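Local structure of SusD superfamily protein (Bacteroides vulgatus ATCC 8482, 3JQ0) at residues Q84-T89 with G105-M110; A14-L19 with N101-E106. The protein probably binds nutrients, most likely glycans, at the outer membrane as a member of the SusD family, although its own ligand has not been established. All coordinates share one frame; numbering follows the deposited sequence.

Interaction 1. Residues Q84-T89 with G105-M110; sequences QMIAKT and GEAYGM
The Tyr108 ring has one face covered by Ile86. The residues belong to an antiparallel helical hairpin made by helices 75-91 and 97-122, part of the N-terminal helical region of a SusD-family protein, a family placed in the TPR clan. Ile86 CD1 makes an off-centre CH-pi contact, 4.3 Å from the Tyr108 ring centroid and 28° off its normal. It lies above the CD1 and CE1 side of the ring. The other branch, Ile86 CG2, sits nearer the phenol end, with Tyr108 OH 3.5 Å away and CZ only slightly farther. The two side chains cross at about a right angle. The chi1 of Ile86 (-68°) turns CG2 anti to the backbone N and CG1 anti to the carbonyl carbon, and in this setting both CG2 and the CG1-CD1 arm reach Tyr108. Helix 149-167 also packs on Tyr108, through Asp159, Ala162 and Ser163.

Ala107 points its CB at helix 75-91, where it meets Ile86 and Met85. Ala107 CB lies 3.6 Å from Ile86 CG1. Met85, a selenomethionine, adds a looser apolar contact, Met85 CG to Ala107 CB at 4.3 Å. No hydrogen bond links the two segments, and the contact is apolar apart from the phenol oxygen. Ile86 CA and Ala107 CA, 6.3 Å apart, are the nearest CA pair across the contact, consistent with the small side chain of Ala107. The axes of the segments 84-89 and 105-110 pass 9.4 Å apart, with 152° between their directions.

Thr89 stands one turn beyond Met85 on helix 75-91. It uses its hydroxyl within its own helix, while its backbone O accepts from Gln100 NE2 of helix 97-122. Met85 O carries two donors that arrive from opposite faces of its carbonyl plane, Thr89 N and, at 2.8 Å, Thr89 OG1.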
ATOM      1  N   GLN A  84     -20.117 -11.316 -12.245  1.00 11.82           N
ATOM      2  CA  GLN A  84     -20.705 -12.648 -12.304  1.00 12.67           C
ATOM      3  C   GLN A  84     -21.020 -13.222 -10.916  1.00 12.51           C
ATOM      4  O   GLN A  84     -22.133 -13.706 -10.686  1.00 13.26           O
ATOM      5  CB  GLN A  84     -19.767 -13.568 -13.071  1.00 13.57           C
ATOM      6  CG  GLN A  84     -20.272 -14.985 -13.234  1.00 15.34           C
ATOM      7  CD  GLN A  84     -19.373 -15.864 -14.065  1.00 19.25           C
ATOM      8  OE1 GLN A  84     -18.325 -15.426 -14.559  1.00 23.00           O
ATOM      9  NE2 GLN A  84     -19.763 -17.123 -14.200  1.00 25.04           N
HETATM   10  N   MSE A  85     -20.059 -13.143  -9.985  1.00 12.32           N
HETATM   11  CA  MSE A  85     -20.330 -13.609  -8.638  1.00 11.96           C
HETATM   12  C   MSE A  85     -21.525 -12.891  -8.028  1.00 12.22           C
HETATM   13  O   MSE A  85     -22.362 -13.508  -7.369  1.00 13.43           O
HETATM   14  CB  MSE A  85     -19.092 -13.417  -7.742  1.00 10.98           C
HETATM   15  CG  MSE A  85     -19.217 -13.917  -6.337  1.00 11.77           C
HETATM   16 SE   MSE A  85     -19.246 -15.852  -6.288  1.00 11.61          SE
HETATM   17  CE  MSE A  85     -19.380 -16.067  -4.341  1.00 12.03           C
ATOM     18  N   ILE A  86     -21.612 -11.569  -8.198  1.00 12.04           N
ATOM     19  CA  ILE A  86     -22.731 -10.816  -7.639  1.00 12.46           C
ATOM     20  C   ILE A  86     -24.067 -11.355  -8.181  1.00 13.78           C
ATOM     21  O   ILE A  86     -25.026 -11.605  -7.426  1.00 14.77           O
ATOM     22  CB  ILE A  86     -22.611  -9.290  -7.884  1.00 12.29           C
ATOM     23  CG1 ILE A  86     -21.443  -8.723  -7.074  1.00 12.34           C
ATOM     24  CG2 ILE A  86     -23.937  -8.553  -7.543  1.00 13.36           C
ATOM     25  CD1 ILE A  86     -20.970  -7.341  -7.522  1.00 13.40           C
ATOM     26  N   ALA A  87     -24.126 -11.511  -9.486  1.00 13.67           N
ATOM     27  CA  ALA A  87     -25.381 -11.996 -10.088  1.00 14.76           C
ATOM     28  C   ALA A  87     -25.751 -13.403  -9.614  1.00 14.97           C
ATOM     29  O   ALA A  87     -26.893 -13.651  -9.176  1.00 17.70           O
ATOM     30  CB  ALA A  87     -25.277 -11.967 -11.576  1.00 15.44           C
ATOM     31  N   LYS A  88     -24.803 -14.330  -9.672  1.00 15.01           N
ATOM     32  CA  LYS A  88     -25.075 -15.711  -9.276  1.00 14.75           C
ATOM     33  C   LYS A  88     -25.423 -15.877  -7.805  1.00 15.82           C
ATOM     34  O   LYS A  88     -26.298 -16.660  -7.446  1.00 17.79           O
ATOM     35  CB  LYS A  88     -23.943 -16.660  -9.651  1.00 16.40           C
ATOM     36  CG  LYS A  88     -23.592 -16.666 -11.103  1.00 17.94           C
ATOM     37  CD  LYS A  88     -24.765 -17.084 -12.002  1.00 23.12           C
ATOM     38  CE  LYS A  88     -24.356 -17.176 -13.480  1.00 25.95           C
ATOM     39  NZ  LYS A  88     -25.507 -17.693 -14.327  1.00 30.70           N
ATOM     40  N   THR A  89     -24.743 -15.111  -6.956  1.00 14.34           N
ATOM     41  CA  THR A  89     -24.981 -15.173  -5.524  1.00 14.96           C
ATOM     42  C   THR A  89     -26.319 -14.517  -5.176  1.00 15.80           C
ATOM     43  O   THR A  89     -27.013 -14.987  -4.277  1.00 17.24           O
ATOM     44  CB  THR A  89     -23.820 -14.532  -4.764  1.00 13.72           C
ATOM     45  OG1 THR A  89     -22.601 -15.201  -5.132  1.00 13.58           O
ATOM     46  CG2 THR A  89     -23.982 -14.605  -3.260  1.00 15.22           C
ATOM     47  N   GLY A 105     -21.182  -9.252   0.513  1.00  9.75           N
ATOM     48  CA  GLY A 105     -20.387  -8.219   1.177  1.00  8.95           C
ATOM     49  C   GLY A 105     -18.998  -8.175   0.567  1.00  8.72           C
ATOM     50  O   GLY A 105     -18.461  -7.091   0.239  1.00  8.66           O
ATOM     51  N   GLU A 106     -18.420  -9.349   0.336  1.00  8.30           N
ATOM     52  CA  GLU A 106     -17.102  -9.416  -0.261  1.00  7.90           C
ATOM     53  C   GLU A 106     -17.058  -8.938  -1.703  1.00  8.59           C
ATOM     54  O   GLU A 106     -16.115  -8.199  -2.087  1.00  8.87           O
ATOM     55  CB  GLU A 106     -16.533 -10.820  -0.152  1.00  8.40           C
ATOM     56  CG  GLU A 106     -16.352 -11.326   1.259  1.00  8.92           C
ATOM     57  CD  GLU A 106     -15.643 -12.647   1.300  1.00  9.06           C
ATOM     58  OE1 GLU A 106     -16.089 -13.564   0.619  1.00 10.31           O
ATOM     59  OE2 GLU A 106     -14.632 -12.822   2.062  1.00  9.57           O
ATOM     60  N   ALA A 107     -18.030  -9.354  -2.517  1.00  8.65           N
ATOM     61  CA  ALA A 107     -18.003  -9.049  -3.929  1.00  8.70           C
ATOM     62  C   ALA A 107     -18.240  -7.553  -4.194  1.00  8.56           C
ATOM     63  O   ALA A 107     -17.502  -6.915  -4.958  1.00  8.68           O
ATOM     64  CB  ALA A 107     -18.998  -9.924  -4.686  1.00  9.69           C
ATOM     65  N   TYR A 108     -19.264  -6.993  -3.547  1.00  8.75           N
ATOM     66  CA  TYR A 108     -19.496  -5.540  -3.679  1.00  9.06           C
ATOM     67  C   TYR A 108     -18.264  -4.764  -3.161  1.00  8.40           C
ATOM     68  O   TYR A 108     -17.891  -3.735  -3.745  1.00  8.45           O
ATOM     69  CB  TYR A 108     -20.764  -5.147  -2.942  1.00  9.28           C
ATOM     70  CG  TYR A 108     -22.056  -5.455  -3.657  1.00  9.69           C
ATOM     71  CD1 TYR A 108     -22.348  -4.877  -4.863  1.00 10.33           C
ATOM     72  CD2 TYR A 108     -22.983  -6.340  -3.109  1.00 10.43           C
ATOM     73  CE1 TYR A 108     -23.549  -5.125  -5.527  1.00 11.84           C
ATOM     74  CE2 TYR A 108     -24.197  -6.599  -3.758  1.00 12.68           C
ATOM     75  CZ  TYR A 108     -24.456  -5.996  -4.956  1.00 13.64           C
ATOM     76  OH  TYR A 108     -25.660  -6.242  -5.598  1.00 15.66           O
ATOM     77  N   GLY A 109     -17.668  -5.213  -2.058  1.00  8.61           N
ATOM     78  CA  GLY A 109     -16.511  -4.510  -1.488  1.00  8.48           C
ATOM     79  C   GLY A 109     -15.323  -4.546  -2.444  1.00  7.54           C
ATOM     80  O   GLY A 109     -14.680  -3.514  -2.679  1.00  7.80           O
HETATM   81  N   MSE A 110     -15.028  -5.739  -2.995  1.00  7.85           N
HETATM   82  CA  MSE A 110     -13.917  -5.854  -3.943  0.67  8.03           C
HETATM   83  C   MSE A 110     -14.157  -5.030  -5.196  1.00  8.11           C
HETATM   84  O   MSE A 110     -13.197  -4.441  -5.752  1.00  7.83           O
HETATM   85  CB  MSE A 110     -13.637  -7.301  -4.297  0.67  9.05           C
HETATM   86  CG  MSE A 110     -13.036  -8.151  -3.171  0.67  7.97           C
HETATM   87 SE   MSE A 110     -12.536  -9.933  -3.735  0.67 11.47          SE
HETATM   88  CE  MSE A 110     -14.329 -10.685  -3.851  0.67 10.32           C
TER

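Interaction 2. Residues A14-L19 with N101-E106; sequences AFNTGL and NYYLGE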
ATOM      1  N   ALA A  14     -15.328 -21.979  -4.440  1.00 14.44           N
ATOM      2  CA  ALA A  14     -14.233 -22.000  -5.400  1.00 14.16           C
ATOM      3  C   ALA A  14     -14.195 -20.682  -6.171  1.00 13.23           C
ATOM      4  O   ALA A  14     -13.130 -20.137  -6.438  1.00 12.98           O
ATOM      5  CB  ALA A  14     -14.397 -23.183  -6.365  1.00 16.33           C
ATOM      6  N   PHE A  15     -15.338 -20.184  -6.602  1.00 12.00           N
ATOM      7  CA  PHE A  15     -15.346 -18.945  -7.397  1.00 12.21           C
ATOM      8  C   PHE A  15     -14.871 -17.748  -6.551  1.00 10.34           C
ATOM      9  O   PHE A  15     -14.076 -16.937  -7.020  1.00 11.38           O
ATOM     10  CB  PHE A  15     -16.736 -18.684  -8.001  1.00 13.04           C
ATOM     11  CG  PHE A  15     -16.712 -17.766  -9.182  1.00 13.07           C
ATOM     12  CD1 PHE A  15     -16.787 -16.394  -9.049  1.00 12.41           C
ATOM     13  CD2 PHE A  15     -16.548 -18.290 -10.452  1.00 15.05           C
ATOM     14  CE1 PHE A  15     -16.755 -15.586 -10.113  1.00 12.61           C
ATOM     15  CE2 PHE A  15     -16.547 -17.485 -11.543  1.00 15.08           C
ATOM     16  CZ  PHE A  15     -16.660 -16.106 -11.373  1.00 14.51           C
ATOM     17  N   ASN A  16     -15.337 -17.696  -5.313  1.00 10.66           N
ATOM     18  CA  ASN A  16     -14.906 -16.649  -4.396  1.00 10.32           C
ATOM     19  C   ASN A  16     -13.395 -16.703  -4.154  1.00 10.00           C
ATOM     20  O   ASN A  16     -12.687 -15.685  -4.107  1.00 10.13           O
ATOM     21  CB  ASN A  16     -15.661 -16.756  -3.063  1.00 10.26           C
ATOM     22  CG  ASN A  16     -15.398 -15.589  -2.155  1.00  9.51           C
ATOM     23  OD1 ASN A  16     -15.461 -14.418  -2.588  1.00 10.73           O
ATOM     24  ND2 ASN A  16     -15.147 -15.878  -0.875  1.00 11.10           N
ATOM     25  N   THR A  17     -12.885 -17.929  -3.992  1.00 10.37           N
ATOM     26  CA  THR A  17     -11.473 -18.130  -3.800  1.00 11.00           C
ATOM     27  C   THR A  17     -10.722 -17.619  -5.052  1.00 10.72           C
ATOM     28  O   THR A  17      -9.683 -16.948  -4.951  1.00 11.24           O
ATOM     29  CB  THR A  17     -11.183 -19.618  -3.486  1.00 12.00           C
ATOM     30  OG1 THR A  17     -11.868 -19.927  -2.275  1.00 14.25           O
ATOM     31  CG2 THR A  17      -9.695 -19.882  -3.330  1.00 14.37           C
ATOM     32  N   GLY A  18     -11.270 -17.918  -6.231  1.00 10.93           N
ATOM     33  CA  GLY A  18     -10.698 -17.434  -7.460  1.00 10.89           C
ATOM     34  C   GLY A  18     -10.689 -15.909  -7.573  1.00  9.60           C
ATOM     35  O   GLY A  18      -9.700 -15.333  -8.094  1.00 10.34           O
ATOM     36  N   LEU A  19     -11.747 -15.244  -7.118  1.00  9.41           N
ATOM     37  CA  LEU A  19     -11.775 -13.764  -7.133  1.00  8.93           C
ATOM     38  C   LEU A  19     -10.623 -13.226  -6.302  1.00  8.00           C
ATOM     39  O   LEU A  19      -9.930 -12.272  -6.680  1.00  8.86           O
ATOM     40  CB  LEU A  19     -13.076 -13.221  -6.587  1.00  9.42           C
ATOM     41  CG  LEU A  19     -14.298 -13.528  -7.431  1.00 10.84           C
ATOM     42  CD1 LEU A  19     -15.545 -12.923  -6.738  1.00 12.03           C
ATOM     43  CD2 LEU A  19     -14.159 -13.034  -8.855  1.00 12.54           C
ATOM     44  N   ASN A 101     -25.031 -13.607   2.096  1.00 14.23           N
ATOM     45  CA  ASN A 101     -24.725 -12.225   2.461  1.00 14.19           C
ATOM     46  C   ASN A 101     -23.231 -11.978   2.554  1.00 12.81           C
ATOM     47  O   ASN A 101     -22.757 -10.911   2.184  1.00 12.88           O
ATOM     48  CB  ASN A 101     -25.455 -11.856   3.754  1.00 15.30           C
ATOM     49  CG  ASN A 101     -26.956 -11.629   3.548  1.00 17.45           C
ATOM     50  OD1 ASN A 101     -27.420 -11.419   2.436  1.00 22.92           O
ATOM     51  ND2 ASN A 101     -27.703 -11.612   4.656  1.00 20.82           N
ATOM     52  N   TYR A 102     -22.501 -12.924   3.125  1.00 12.66           N
ATOM     53  CA  TYR A 102     -21.071 -12.733   3.292  1.00 12.01           C
ATOM     54  C   TYR A 102     -20.401 -12.607   1.915  1.00 11.62           C
ATOM     55  O   TYR A 102     -19.559 -11.742   1.693  1.00 10.98           O
ATOM     56  CB  TYR A 102     -20.409 -13.850   4.121  1.00 13.10           C
ATOM     57  CG  TYR A 102     -19.141 -13.366   4.809  1.00 12.19           C
ATOM     58  CD1 TYR A 102     -19.210 -12.625   5.998  1.00 13.26           C
ATOM     59  CD2 TYR A 102     -17.887 -13.537   4.227  1.00 12.38           C
ATOM     60  CE1 TYR A 102     -18.107 -12.150   6.612  1.00 13.64           C
ATOM     61  CE2 TYR A 102     -16.741 -13.043   4.853  1.00 11.83           C
ATOM     62  CZ  TYR A 102     -16.872 -12.344   6.030  1.00 12.66           C
ATOM     63  OH  TYR A 102     -15.738 -11.848   6.640  1.00 14.61           O
ATOM     64  N   TYR A 103     -20.767 -13.493   0.989  1.00 11.56           N
ATOM     65  CA  TYR A 103     -20.202 -13.415  -0.355  1.00 10.92           C
ATOM     66  C   TYR A 103     -20.552 -12.086  -1.029  1.00 10.22           C
ATOM     67  O   TYR A 103     -19.696 -11.504  -1.697  1.00 10.57           O
ATOM     68  CB  TYR A 103     -20.674 -14.539  -1.248  1.00 11.35           C
ATOM     69  CG  TYR A 103     -20.139 -15.927  -0.984  1.00 12.07           C
ATOM     70  CD1 TYR A 103     -18.818 -16.161  -0.681  1.00 11.68           C
ATOM     71  CD2 TYR A 103     -20.972 -17.023  -1.083  1.00 13.38           C
ATOM     72  CE1 TYR A 103     -18.349 -17.407  -0.496  1.00 13.02           C
ATOM     73  CE2 TYR A 103     -20.516 -18.268  -0.856  1.00 13.36           C
ATOM     74  CZ  TYR A 103     -19.205 -18.486  -0.570  1.00 13.14           C
ATOM     75  OH  TYR A 103     -18.682 -19.764  -0.394  1.00 14.86           O
ATOM     76  N   LEU A 104     -21.776 -11.592  -0.872  1.00 10.60           N
ATOM     77  CA  LEU A 104     -22.159 -10.328  -1.467  1.00 10.72           C
ATOM     78  C   LEU A 104     -21.370  -9.192  -0.811  1.00 10.05           C
ATOM     79  O   LEU A 104     -20.920  -8.280  -1.522  1.00 10.19           O
ATOM     80  CB  LEU A 104     -23.668 -10.115  -1.366  1.00 11.47           C
ATOM     81  CG  LEU A 104     -24.516 -11.020  -2.254  1.00 13.97           C
ATOM     82  CD1 LEU A 104     -26.026 -10.878  -1.976  1.00 15.16           C
ATOM     83  CD2 LEU A 104     -24.219 -10.776  -3.710  1.00 14.14           C
ATOM     84  N   GLY A 105     -21.182  -9.252   0.513  1.00  9.75           N
ATOM     85  CA  GLY A 105     -20.387  -8.219   1.177  1.00  8.95           C
ATOM     86  C   GLY A 105     -18.998  -8.175   0.567  1.00  8.72           C
ATOM     87  O   GLY A 105     -18.461  -7.091   0.239  1.00  8.66           O
ATOM     88  N   GLU A 106     -18.420  -9.349   0.336  1.00  8.30           N
ATOM     89  CA  GLU A 106     -17.102  -9.416  -0.261  1.00  7.90           C
ATOM     90  C   GLU A 106     -17.058  -8.938  -1.703  1.00  8.59           C
ATOM     91  O   GLU A 106     -16.115  -8.199  -2.087  1.00  8.87           O
ATOM     92  CB  GLU A 106     -16.533 -10.820  -0.152  1.00  8.40           C
ATOM     93  CG  GLU A 106     -16.352 -11.326   1.259  1.00  8.92           C
ATOM     94  CD  GLU A 106     -15.643 -12.647   1.300  1.00  9.06           C
ATOM     95  OE1 GLU A 106     -16.089 -13.564   0.619  1.00 10.31           O
ATOM     96  OE2 GLU A 106     -14.632 -12.822   2.062  1.00  9.57           O
TER
HETATM   97  O   HOH W   1     -17.726 -12.962  -3.392  1.00 12.33           O
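Asn16 sets its amide nitrogen at the edge of the Tyr103 ring and turns it to the carboxylate of Glu106. These side chains join helix 9-25 to helix 97-122 in the N-terminal helical bundle of this SusD-family protein. The amide and ring planes stand 66° apart. Asn16 ND2 lies near the ring plane, 3.6 Å from Tyr103 CE1, so this is an edge contact and not one over the ring face. Asn16 CB comes in beside the same rim, but from above the ring plane, 3.8 Å from Tyr103 CE1.

The Asn16 and Glu106 side chains meet at about a right angle. Asn16 ND2 donates to Glu106 OE1 at 2.9 Å. The bond is bent, with 138° at the hydrogen. It reaches OE1 on the syn side, somewhat out of the carboxylate plane. Asn16 CG is anti to its backbone N (chi1 -172°), which carries the amide across to helix 97-122. Leu175 touches both side chains, and Phe179 also packs on Glu106. In this buried setting the hydrogen bond from the amide would partly offset the cost of enclosing a carboxylate. A leucine in place of Asn16 would probably leave Glu106 OE1 without this donor and the bridging water without one of its acceptors.

The far end of Tyr103 is held separately, by a hydrogen bond between its OH and Thr13 OG1 of helix 9-25. The other end of the Asn16 amide is tied to the backbone of helix 97-122 by a water. That water donates to Asn16 OD1 at 2.8 Å and to Tyr103 O at 3.0 Å.

In the fold
Interactions 1 and 2 share helix 97-122 and the residues Gly105 and Glu106, and their centres lie about 6 Å apart. Helices 75-91 and 9-25 therefore both pack against it. The apolar interface of interaction 1 continues into the polar one of interaction 2 through Met85. Met85 CE lies 3.4 Å from Tyr103 CG, and Met85 SE is 3.7 Å from Phe15 CD1. Met85 CB also approaches Leu19 CD1, so the selenomethionine touches both segments of interaction 2. Both contacts are buried, their centres about 22 to 23 Å from the chain centre. They are structural packing, and neither involves a bound ligand.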